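Local coordinates for CLIP-associating protein 2 (Mus musculus, PDB 3WOZ) that probably binds tubulin through this HEAT-repeat TOG domain and contributes to the control of microtubule dynamics, at residues A213-K216 with T217-D220; V195-S198 with L199-N203; D79-Q82 with D83-F86; E43-R46 with L47-F51. All coordinates share one frame; numbering follows the deposited sequence.

Contact 1 of 4, residues A213-K216 with T217-D220; sequences ALPK and TFQD
Apolar packing between Pro215 and Phe218 joins a short linker to the helix that follows it. The proline ring and the phenyl group run side by side in the same direction, and CD of Pro215 meets CD2 of Phe218 at 3.7 Å. That carbon comes to the edge of the aromatic ring, near its plane, so the ring is flanked and not stacked. Leu214 crosses Phe218 at about a right angle, its CD1 lying 4.0 Å from CB of Phe218. With CG turned away from its carbonyl carbon (chi1 -55°), Phe218 swings its ring back beside its own backbone N, on the side where the proline lies.

Among the polar contacts, N of Gln219 donates to O of Pro215 over 3.1 Å, and the N-H...O angle of 165° makes this a straight bond. The bond one residue on is weak: N of Asp220 to O of Lys216, 3.3 Å.

Arg170 and Ser174 of helix 167-179 touch Leu214, and Thr178 of that helix touches Phe218, so the inner side of the turn faces that helix. Pro215 occupies the N-cap position of helix 216-226: a proline at the N-cap where a short linker leads into the last helix, at the C-terminal end of this HEAT-repeat domain.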
loop_
_atom_site.group_PDB
_atom_site.type_symbol
_atom_site.label_atom_id
_atom_site.label_comp_id
_atom_site.label_asym_id
_atom_site.label_seq_id
_atom_site.Cartn_x
_atom_site.Cartn_y
_atom_site.Cartn_z
ATOM N N ALA A 213 5.646 13.807 -23.377
ATOM C CA ALA A 213 6.768 14.351 -22.614
ATOM C C ALA A 213 7.801 13.286 -22.222
ATOM O O ALA A 213 8.648 13.516 -21.350
ATOM C CB ALA A 213 6.256 15.088 -21.385
ATOM N N LEU A 214 7.727 12.127 -22.879
ATOM C CA LEU A 214 8.691 11.040 -22.691
ATOM C C LEU A 214 9.509 10.816 -23.964
ATOM O O LEU A 214 9.024 11.104 -25.064
ATOM C CB LEU A 214 7.972 9.737 -22.317
ATOM C CG LEU A 214 7.182 9.635 -21.010
ATOM C CD1 LEU A 214 6.449 8.301 -20.957
ATOM C CD2 LEU A 214 8.082 9.805 -19.797
ATOM N N PRO A 215 10.753 10.301 -23.825
ATOM C CA PRO A 215 11.582 9.973 -24.989
ATOM C C PRO A 215 10.948 8.927 -25.909
ATOM O O PRO A 215 10.054 8.185 -25.487
ATOM C CB PRO A 215 12.865 9.422 -24.359
ATOM C CG PRO A 215 12.932 10.076 -23.030
ATOM C CD PRO A 215 11.509 10.152 -22.567
ATOM N N LYS A 216 11.424 8.878 -27.153
ATOM C CA LYS A 216 10.884 7.995 -28.198
ATOM C C LYS A 216 10.882 6.510 -27.819
ATOM O O LYS A 216 10.166 5.709 -28.427
ATOM C CB LYS A 216 11.653 8.199 -29.508
ATOM C CG LYS A 216 11.502 9.586 -30.116
ATOM C CD LYS A 216 12.589 9.865 -31.150
ATOM C CE LYS A 216 12.370 11.199 -31.857
ATOM N NZ LYS A 216 12.408 12.365 -30.929
ATOM N N THR A 217 11.687 6.158 -26.818
ATOM C CA THR A 217 11.795 4.781 -26.335
ATOM C C THR A 217 10.543 4.364 -25.556
ATOM O O THR A 217 9.866 3.405 -25.932
ATOM C CB THR A 217 13.060 4.572 -25.462
ATOM O OG1 THR A 217 13.070 5.519 -24.387
ATOM C CG2 THR A 217 14.329 4.742 -26.292
ATOM N N PHE A 218 10.244 5.100 -24.485
ATOM C CA PHE A 218 9.074 4.839 -23.642
ATOM C C PHE A 218 7.770 5.077 -24.398
ATOM O O PHE A 218 6.801 4.331 -24.233
ATOM C CB PHE A 218 9.097 5.719 -22.387
ATOM C CG PHE A 218 10.356 5.599 -21.571
ATOM C CD1 PHE A 218 10.553 4.518 -20.716
ATOM C CD2 PHE A 218 11.340 6.582 -21.644
ATOM C CE1 PHE A 218 11.717 4.410 -19.955
ATOM C CE2 PHE A 218 12.507 6.485 -20.886
ATOM C CZ PHE A 218 12.695 5.396 -20.041
ATOM N N GLN A 219 7.762 6.121 -25.226
ATOM C CA GLN A 219 6.577 6.531 -25.974
ATOM C C GLN A 219 6.093 5.449 -26.944
ATOM O O GLN A 219 4.911 5.097 -26.943
ATOM C CB GLN A 219 6.839 7.851 -26.710
ATOM C CG GLN A 219 5.622 8.425 -27.434
ATOM C CD GLN A 219 5.704 9.927 -27.649
ATOM O OE1 GLN A 219 6.790 10.507 -27.717
ATOM N NE2 GLN A 219 4.545 10.566 -27.759
ATOM N N ASP A 220 7.010 4.924 -27.756
ATOM C CA ASP A 220 6.674 3.893 -28.738
ATOM C C ASP A 220 6.456 2.527 -28.088
ATOM O O ASP A 220 5.629 1.739 -28.554
ATOM C CB ASP A 220 7.751 3.796 -29.820
ATOM C CG ASP A 220 7.206 3.279 -31.136
ATOM O OD1 ASP A 220 6.515 4.050 -31.839
ATOM O OD2 ASP A 220 7.471 2.104 -31.469
#

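Contact 2 of 4, residues V195-S198 with L199-N203; sequences VLIS and LFELN
Val195 and Leu199 meet one helical turn apart, side by side and pointing the same way, with CG1 of Val195 4.1 Å from CD1 of Leu199. The valine branch lies anti to its own nitrogen (chi1 164°), which carries CG1 to the side where the leucine follows. A second pair, Ile197 and Glu201, runs alongside in the same manner, and CG2 of Ile197 reaches OE1 of Glu201 at 3.4 Å.

Backbone bonds set this spacing. N of Leu199 donates to O of Val195 at 3.0 Å, and N of Glu201 to O of Ile197 at 2.9 Å with an N-H...O angle of 165°. At the last turn the bond from N of Leu202 to O of Ser198 is short, 2.8 Å, but bent to 134°.

Further out, Leu148 and Ile151 of helix 141-155 and Val176 of helix 167-179 pack on Val195, while Leu226 of helix 216-226 touches Ile197 and Phe200. Asn203 leaves helical geometry; its OD1 accepts from N of Glu206 in the next helix, while ND2 donates to O of Pro160 in the loop after helix 141-155. Asn203, the single residue between helices 186-202 and 204-212, thus N-caps the second, a one-residue helix-to-helix junction within an all-helical HEAT-repeat array.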
loop_
_atom_site.group_PDB
_atom_site.type_symbol
_atom_site.label_atom_id
_atom_site.label_comp_id
_atom_site.label_asym_id
_atom_site.label_seq_id
_atom_site.Cartn_x
_atom_site.Cartn_y
_atom_site.Cartn_z
ATOM N N VAL A 195 -1.563 -1.821 -15.695
ATOM C CA VAL A 195 -1.408 -0.489 -15.098
ATOM C C VAL A 195 -1.438 0.605 -16.169
ATOM O O VAL A 195 -2.198 1.566 -16.053
ATOM C CB VAL A 195 -0.139 -0.380 -14.213
ATOM C CG1 VAL A 195 0.220 1.077 -13.923
ATOM C CG2 VAL A 195 -0.352 -1.122 -12.911
ATOM N N LEU A 196 -0.635 0.435 -17.218
ATOM C CA LEU A 196 -0.593 1.394 -18.326
ATOM C C LEU A 196 -1.939 1.494 -19.034
ATOM O O LEU A 196 -2.388 2.592 -19.359
ATOM C CB LEU A 196 0.520 1.042 -19.320
ATOM C CG LEU A 196 1.963 1.131 -18.815
ATOM C CD1 LEU A 196 2.933 0.662 -19.884
ATOM C CD2 LEU A 196 2.318 2.540 -18.356
ATOM N N ILE A 197 -2.579 0.348 -19.250
ATOM C CA ILE A 197 -3.912 0.285 -19.846
ATOM C C ILE A 197 -4.927 1.054 -18.999
ATOM O O ILE A 197 -5.640 1.920 -19.514
ATOM C CB ILE A 197 -4.384 -1.190 -20.049
ATOM C CG1 ILE A 197 -3.605 -1.876 -21.184
ATOM C CG2 ILE A 197 -5.899 -1.273 -20.286
ATOM C CD1 ILE A 197 -3.897 -1.352 -22.591
ATOM N N SER A 198 -4.975 0.742 -17.705
ATOM C CA SER A 198 -5.942 1.358 -16.794
ATOM C C SER A 198 -5.767 2.872 -16.677
ATOM O O SER A 198 -6.753 3.605 -16.682
ATOM C CB SER A 198 -5.909 0.694 -15.413
ATOM O OG SER A 198 -4.591 0.636 -14.896
ATOM N N LEU A 199 -4.522 3.335 -16.582
ATOM C CA LEU A 199 -4.247 4.775 -16.510
ATOM C C LEU A 199 -4.617 5.493 -17.809
ATOM O O LEU A 199 -5.107 6.623 -17.778
ATOM C CB LEU A 199 -2.785 5.049 -16.138
ATOM C CG LEU A 199 -2.278 4.593 -14.763
ATOM C CD1 LEU A 199 -0.818 4.981 -14.584
ATOM C CD2 LEU A 199 -3.122 5.145 -13.616
ATOM N N PHE A 200 -4.392 4.827 -18.941
ATOM C CA PHE A 200 -4.784 5.362 -20.248
ATOM C C PHE A 200 -6.302 5.502 -20.340
ATOM O O PHE A 200 -6.805 6.558 -20.724
ATOM C CB PHE A 200 -4.252 4.477 -21.382
ATOM C CG PHE A 200 -4.595 4.975 -22.765
ATOM C CD1 PHE A 200 -3.856 5.996 -23.359
ATOM C CD2 PHE A 200 -5.648 4.412 -23.479
ATOM C CE1 PHE A 200 -4.169 6.457 -24.637
ATOM C CE2 PHE A 200 -5.966 4.866 -24.760
ATOM C CZ PHE A 200 -5.224 5.887 -25.339
ATOM N N GLU A 201 -7.021 4.443 -19.969
ATOM C CA GLU A 201 -8.484 4.437 -20.013
ATOM C C GLU A 201 -9.122 5.340 -18.956
ATOM O O GLU A 201 -10.256 5.793 -19.129
ATOM C CB GLU A 201 -9.028 3.006 -19.908
ATOM C CG GLU A 201 -8.868 2.188 -21.191
ATOM C CD GLU A 201 -9.474 0.793 -21.102
ATOM O OE1 GLU A 201 -8.805 -0.166 -21.538
ATOM O OE2 GLU A 201 -10.614 0.651 -20.603
ATOM N N LEU A 202 -8.394 5.607 -17.872
ATOM C CA LEU A 202 -8.875 6.499 -16.819
ATOM C C LEU A 202 -8.890 7.955 -17.280
ATOM O O LEU A 202 -9.901 8.646 -17.148
ATOM C CB LEU A 202 -8.028 6.357 -15.548
ATOM C CG LEU A 202 -8.295 7.362 -14.423
ATOM C CD1 LEU A 202 -9.629 7.090 -13.737
ATOM C CD2 LEU A 202 -7.165 7.350 -13.416
ATOM N N ASN A 203 -7.759 8.411 -17.813
ATOM C CA ASN A 203 -7.624 9.781 -18.293
ATOM C C ASN A 203 -6.776 9.817 -19.562
ATOM O O ASN A 203 -5.569 10.064 -19.513
ATOM C CB ASN A 203 -7.019 10.672 -17.202
ATOM C CG ASN A 203 -7.205 12.153 -17.481
ATOM O OD1 ASN A 203 -7.269 12.584 -18.633
ATOM N ND2 ASN A 203 -7.277 12.944 -16.420
#

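Contact 3 of 4, residues D79-Q82 with D83-F86; sequences DDLQ and DWLF
Leu81 and Trp84 lie side by side and point the same way, into the buried side of the turn. The touching atoms are CD2 of Leu81 and CE3 on the six-membered ring of Trp84, 3.9 Å apart, and the methyl approaches the indole obliquely. Different first torsions bring the two groups together: CG of Leu81 sits beside its own nitrogen (chi1 -74°), whereas CG of Trp84 extends anti to its nitrogen (chi1 -170°). The five-membered ring has its own tie: NE1 is hydrogen-bonded to OG1 of Thr52; the indole is therefore held by a polar bond as well as by packing.

Beneath these side chains the backbone makes a tight turn. N of Trp84 donates to O of Leu81 at 3.1 Å, a bent bond (138°) whose donor stands above the carbonyl plane. N of Leu85 adds a weak bond of 3.4 Å to O of Gln82.

Two waters complete the polar network. Water 1 accepts from N of Asp83 at 3.1 Å and gives weak bonds to O of Asp80 and OD1 of Asp83, bridging the turn. Water 2 donates to O of Gln82 at 2.8 Å and accepts from N of Phe86 at 2.7 Å, so it links the carbonyl to an amide four residues on.

The turn connects helix 60-77 to helix 85-96. Phe73 of the first of these helices packs on Leu81 and Leu70 on Trp84, Cys48 of helix 41-54 touches both, and Ile127 of helix 121-133 meets Leu85 and Phe86 from the following part of the array.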
loop_
_atom_site.group_PDB
_atom_site.type_symbol
_atom_site.label_atom_id
_atom_site.label_comp_id
_atom_site.label_asym_id
_atom_site.label_seq_id
_atom_site.Cartn_x
_atom_site.Cartn_y
_atom_site.Cartn_z
ATOM N N ASP A 79 -10.224 8.516 9.300
ATOM C CA ASP A 79 -10.292 9.982 9.205
ATOM C C ASP A 79 -9.053 10.662 9.778
ATOM O O ASP A 79 -8.673 11.746 9.335
ATOM C CB ASP A 79 -11.535 10.522 9.918
ATOM C CG ASP A 79 -12.838 10.096 9.253
ATOM O OD1 ASP A 79 -12.837 9.749 8.050
ATOM O OD2 ASP A 79 -13.878 10.121 9.943
ATOM N N ASP A 80 -8.429 10.012 10.757
ATOM C CA ASP A 80 -7.306 10.584 11.490
ATOM C C ASP A 80 -5.957 9.939 11.149
ATOM O O ASP A 80 -4.974 10.145 11.859
ATOM C CB ASP A 80 -7.578 10.489 12.994
ATOM C CG ASP A 80 -8.813 11.268 13.415
ATOM O OD1 ASP A 80 -8.778 12.522 13.380
ATOM O OD2 ASP A 80 -9.820 10.626 13.785
ATOM N N LEU A 81 -5.911 9.185 10.051
ATOM C CA LEU A 81 -4.732 8.384 9.700
ATOM C C LEU A 81 -4.031 8.798 8.405
ATOM O O LEU A 81 -3.169 8.070 7.902
ATOM C CB LEU A 81 -5.105 6.894 9.627
ATOM C CG LEU A 81 -5.339 6.148 10.942
ATOM C CD1 LEU A 81 -5.962 4.784 10.682
ATOM C CD2 LEU A 81 -4.044 6.006 11.738
ATOM N N GLN A 82 -4.380 9.965 7.872
ATOM C CA GLN A 82 -3.831 10.406 6.587
ATOM C C GLN A 82 -2.313 10.620 6.596
ATOM O O GLN A 82 -1.638 10.362 5.592
ATOM C CB GLN A 82 -4.571 11.643 6.067
ATOM C CG GLN A 82 -5.916 11.287 5.433
ATOM C CD GLN A 82 -6.726 12.494 4.984
ATOM O OE1 GLN A 82 -6.181 13.562 4.694
ATOM N NE2 GLN A 82 -8.039 12.322 4.915
ATOM N N ASP A 83 -1.784 11.069 7.731
ATOM C CA ASP A 83 -0.347 11.293 7.880
ATOM C C ASP A 83 0.427 9.991 8.082
ATOM O O ASP A 83 1.647 9.961 7.908
ATOM C CB ASP A 83 -0.064 12.259 9.036
ATOM C CG ASP A 83 -0.592 13.658 8.773
ATOM O OD1 ASP A 83 -1.145 14.264 9.711
ATOM O OD2 ASP A 83 -0.460 14.158 7.634
ATOM N N TRP A 84 -0.283 8.924 8.443
ATOM C CA TRP A 84 0.323 7.607 8.631
ATOM C C TRP A 84 0.156 6.733 7.388
ATOM O O TRP A 84 0.722 5.636 7.307
ATOM C CB TRP A 84 -0.271 6.913 9.866
ATOM C CG TRP A 84 0.460 5.653 10.268
ATOM C CD1 TRP A 84 1.766 5.553 10.657
ATOM C CD2 TRP A 84 -0.073 4.320 10.311
ATOM N NE1 TRP A 84 2.078 4.243 10.940
ATOM C CE2 TRP A 84 0.968 3.467 10.736
ATOM C CE3 TRP A 84 -1.333 3.767 10.034
ATOM C CZ2 TRP A 84 0.791 2.086 10.892
ATOM C CZ3 TRP A 84 -1.508 2.399 10.187
ATOM C CH2 TRP A 84 -0.450 1.574 10.616
ATOM N N LEU A 85 -0.611 7.230 6.418
ATOM C CA LEU A 85 -0.975 6.453 5.240
ATOM C C LEU A 85 0.228 5.978 4.416
ATOM O O LEU A 85 0.233 4.842 3.936
ATOM C CB LEU A 85 -1.984 7.211 4.360
ATOM C CG LEU A 85 -2.458 6.531 3.066
ATOM C CD1 LEU A 85 -3.107 5.163 3.325
ATOM C CD2 LEU A 85 -3.392 7.435 2.263
ATOM N N PHE A 86 1.239 6.835 4.261
ATOM C CA PHE A 86 2.444 6.450 3.524
ATOM C C PHE A 86 3.038 5.171 4.110
ATOM O O PHE A 86 3.359 4.240 3.377
ATOM C CB PHE A 86 3.496 7.573 3.509
ATOM C CG PHE A 86 4.841 7.132 2.986
ATOM C CD1 PHE A 86 5.839 6.702 3.861
ATOM C CD2 PHE A 86 5.102 7.121 1.616
ATOM C CE1 PHE A 86 7.083 6.279 3.379
ATOM C CE2 PHE A 86 6.334 6.704 1.125
ATOM C CZ PHE A 86 7.331 6.285 2.008
HETATM O O HOH W 1 -3.706 12.015 10.020
HETATM O O HOH W 2 0.803 9.492 4.668
#

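Contact 4 of 4, residues E43-R46 with L47-F51; sequences ELKR and LCEIF
Arg46 and Ile50 make a mixed contact one turn apart on helix 41-54. CD1 of Ile50 lies over one face of the arginine guanidinium, 4.2 Å above its plane and over its centre, and also comes within 4.0 Å of CG of Arg46. The arginine chain, extended from CG to NE, stands outward from the helix, and it is CD1 of Ile50 that reaches to its flat end.

Charged groups meet on another flank. The Lys45 and Glu49 side chains cross at a slant; OE2 of Glu49 is 3.7 Å from CE of Lys45 but 4.1 Å from its NZ, too far for a salt bridge. Opposite charges at this distance probably still attract.

On the inner side, Leu44 packs its CG against SG of Cys48. Within 47-51, CD1 of Leu47 lies over the centre of the Phe51 ring, 3.6 Å above its plane. Phe66 and Phe73 of helix 60-77 add edge-to-face contacts to Phe51.

Backbone bonds span these pairs: N of Glu49 to O of Lys45 at 3.1 Å, N of Phe51 to O of Leu47 at 2.8 Å, and N of Ile50 to O of Arg46 at 2.9 Å with a 158° N-H...O angle. The result is an amphipathic alpha-helix, its i to i+4 pairs divided between charged flank and buried core, as in the helices of a HEAT-repeat TOG domain.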
loop_
_atom_site.group_PDB
_atom_site.type_symbol
_atom_site.label_atom_id
_atom_site.label_comp_id
_atom_site.label_asym_id
_atom_site.label_seq_id
_atom_site.Cartn_x
_atom_site.Cartn_y
_atom_site.Cartn_z
ATOM N N GLU A 43 -2.183 9.169 21.903
ATOM C CA GLU A 43 -2.332 7.721 22.007
ATOM C C GLU A 43 -2.321 7.092 20.615
ATOM O O GLU A 43 -1.621 6.101 20.384
ATOM C CB GLU A 43 -3.613 7.353 22.758
ATOM C CG GLU A 43 -3.531 7.575 24.270
ATOM C CD GLU A 43 -4.876 7.446 24.970
ATOM O OE1 GLU A 43 -4.889 7.081 26.163
ATOM O OE2 GLU A 43 -5.918 7.707 24.331
ATOM N N LEU A 44 -3.083 7.689 19.696
ATOM C CA LEU A 44 -3.126 7.250 18.304
ATOM C C LEU A 44 -1.751 7.356 17.650
ATOM O O LEU A 44 -1.337 6.454 16.923
ATOM C CB LEU A 44 -4.159 8.054 17.502
ATOM C CG LEU A 44 -4.252 7.741 16.003
ATOM C CD1 LEU A 44 -4.970 6.420 15.772
ATOM C CD2 LEU A 44 -4.939 8.860 15.240
ATOM N N LYS A 45 -1.055 8.461 17.913
ATOM C CA LYS A 45 0.301 8.668 17.415
ATOM C C LYS A 45 1.239 7.561 17.913
ATOM O O LYS A 45 2.004 6.994 17.133
ATOM C CB LYS A 45 0.820 10.048 17.824
ATOM C CG LYS A 45 2.198 10.398 17.277
ATOM C CD LYS A 45 2.666 11.751 17.802
ATOM C CE LYS A 45 4.071 12.085 17.314
ATOM N NZ LYS A 45 4.118 12.300 15.838
ATOM N N ARG A 46 1.157 7.253 19.204
ATOM C CA ARG A 46 1.950 6.181 19.805
ATOM C C ARG A 46 1.601 4.808 19.214
ATOM O O ARG A 46 2.494 3.995 18.960
ATOM C CB ARG A 46 1.790 6.182 21.330
ATOM C CG ARG A 46 2.419 4.987 22.045
ATOM C CD ARG A 46 2.813 5.345 23.469
ATOM N NE ARG A 46 2.828 4.190 24.372
ATOM C CZ ARG A 46 3.827 3.314 24.475
ATOM N NH1 ARG A 46 4.909 3.431 23.711
ATOM N NH2 ARG A 46 3.737 2.310 25.337
ATOM N N LEU A 47 0.311 4.563 18.986
ATOM C CA LEU A 47 -0.134 3.304 18.391
ATOM C C LEU A 47 0.380 3.140 16.956
ATOM O O LEU A 47 0.787 2.045 16.562
ATOM C CB LEU A 47 -1.663 3.167 18.456
ATOM C CG LEU A 47 -2.337 1.946 17.805
ATOM C CD1 LEU A 47 -1.633 0.635 18.156
ATOM C CD2 LEU A 47 -3.795 1.886 18.204
ATOM N N CYS A 48 0.362 4.228 16.187
ATOM C CA CYS A 48 0.917 4.227 14.839
ATOM C C CYS A 48 2.408 3.902 14.838
ATOM O O CYS A 48 2.895 3.223 13.937
ATOM C CB CYS A 48 0.671 5.561 14.146
ATOM S SG CYS A 48 -1.036 5.780 13.668
ATOM N N GLU A 49 3.113 4.385 15.857
ATOM C CA GLU A 49 4.544 4.125 16.012
ATOM C C GLU A 49 4.809 2.667 16.384
ATOM O O GLU A 49 5.763 2.057 15.890
ATOM C CB GLU A 49 5.158 5.084 17.035
ATOM C CG GLU A 49 5.215 6.530 16.535
ATOM C CD GLU A 49 5.504 7.546 17.630
ATOM O OE1 GLU A 49 5.650 7.150 18.810
ATOM O OE2 GLU A 49 5.581 8.750 17.304
ATOM N N ILE A 50 3.954 2.118 17.246
ATOM C CA ILE A 50 3.981 0.700 17.600
ATOM C C ILE A 50 3.683 -0.189 16.385
ATOM O O ILE A 50 4.362 -1.193 16.163
ATOM C CB ILE A 50 2.981 0.387 18.740
ATOM C CG1 ILE A 50 3.483 0.987 20.063
ATOM C CG2 ILE A 50 2.759 -1.126 18.883
ATOM C CD1 ILE A 50 2.422 1.066 21.164
ATOM N N PHE A 51 2.678 0.196 15.602
ATOM C CA PHE A 51 2.273 -0.576 14.431
ATOM C C PHE A 51 3.325 -0.555 13.324
ATOM O O PHE A 51 3.516 -1.554 12.633
ATOM C CB PHE A 51 0.916 -0.098 13.899
ATOM C CG PHE A 51 -0.273 -0.748 14.561
ATOM C CD1 PHE A 51 -0.111 -1.750 15.516
ATOM C CD2 PHE A 51 -1.565 -0.385 14.192
ATOM C CE1 PHE A 51 -1.215 -2.360 16.105
ATOM C CE2 PHE A 51 -2.669 -0.992 14.774
ATOM C CZ PHE A 51 -2.491 -1.984 15.732
#

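From the N terminus the chain meets contact 4, then contacts 3, 2 and 1. They follow in series, and none nests within or crosses another. Contacts 4 and 2 each lie along one helix, with contact 2 running to its C-terminal end, whereas contact 3 closes the turn between helices 60-77 and 85-96 and contact 1 that between helices 204-212 and 216-226. Contacts 3 and 4 touch: CD2 of Leu81 is 3.6 Å from SG of Cys48, tying helix 41-54 to the turn before helix 85-96. Contacts 1 and 2, with centres 16 Å apart, do not touch, but both border helix 167-179. Contacts 1 and 4, 44 Å between centres, lie on opposite sides of the chain's centre.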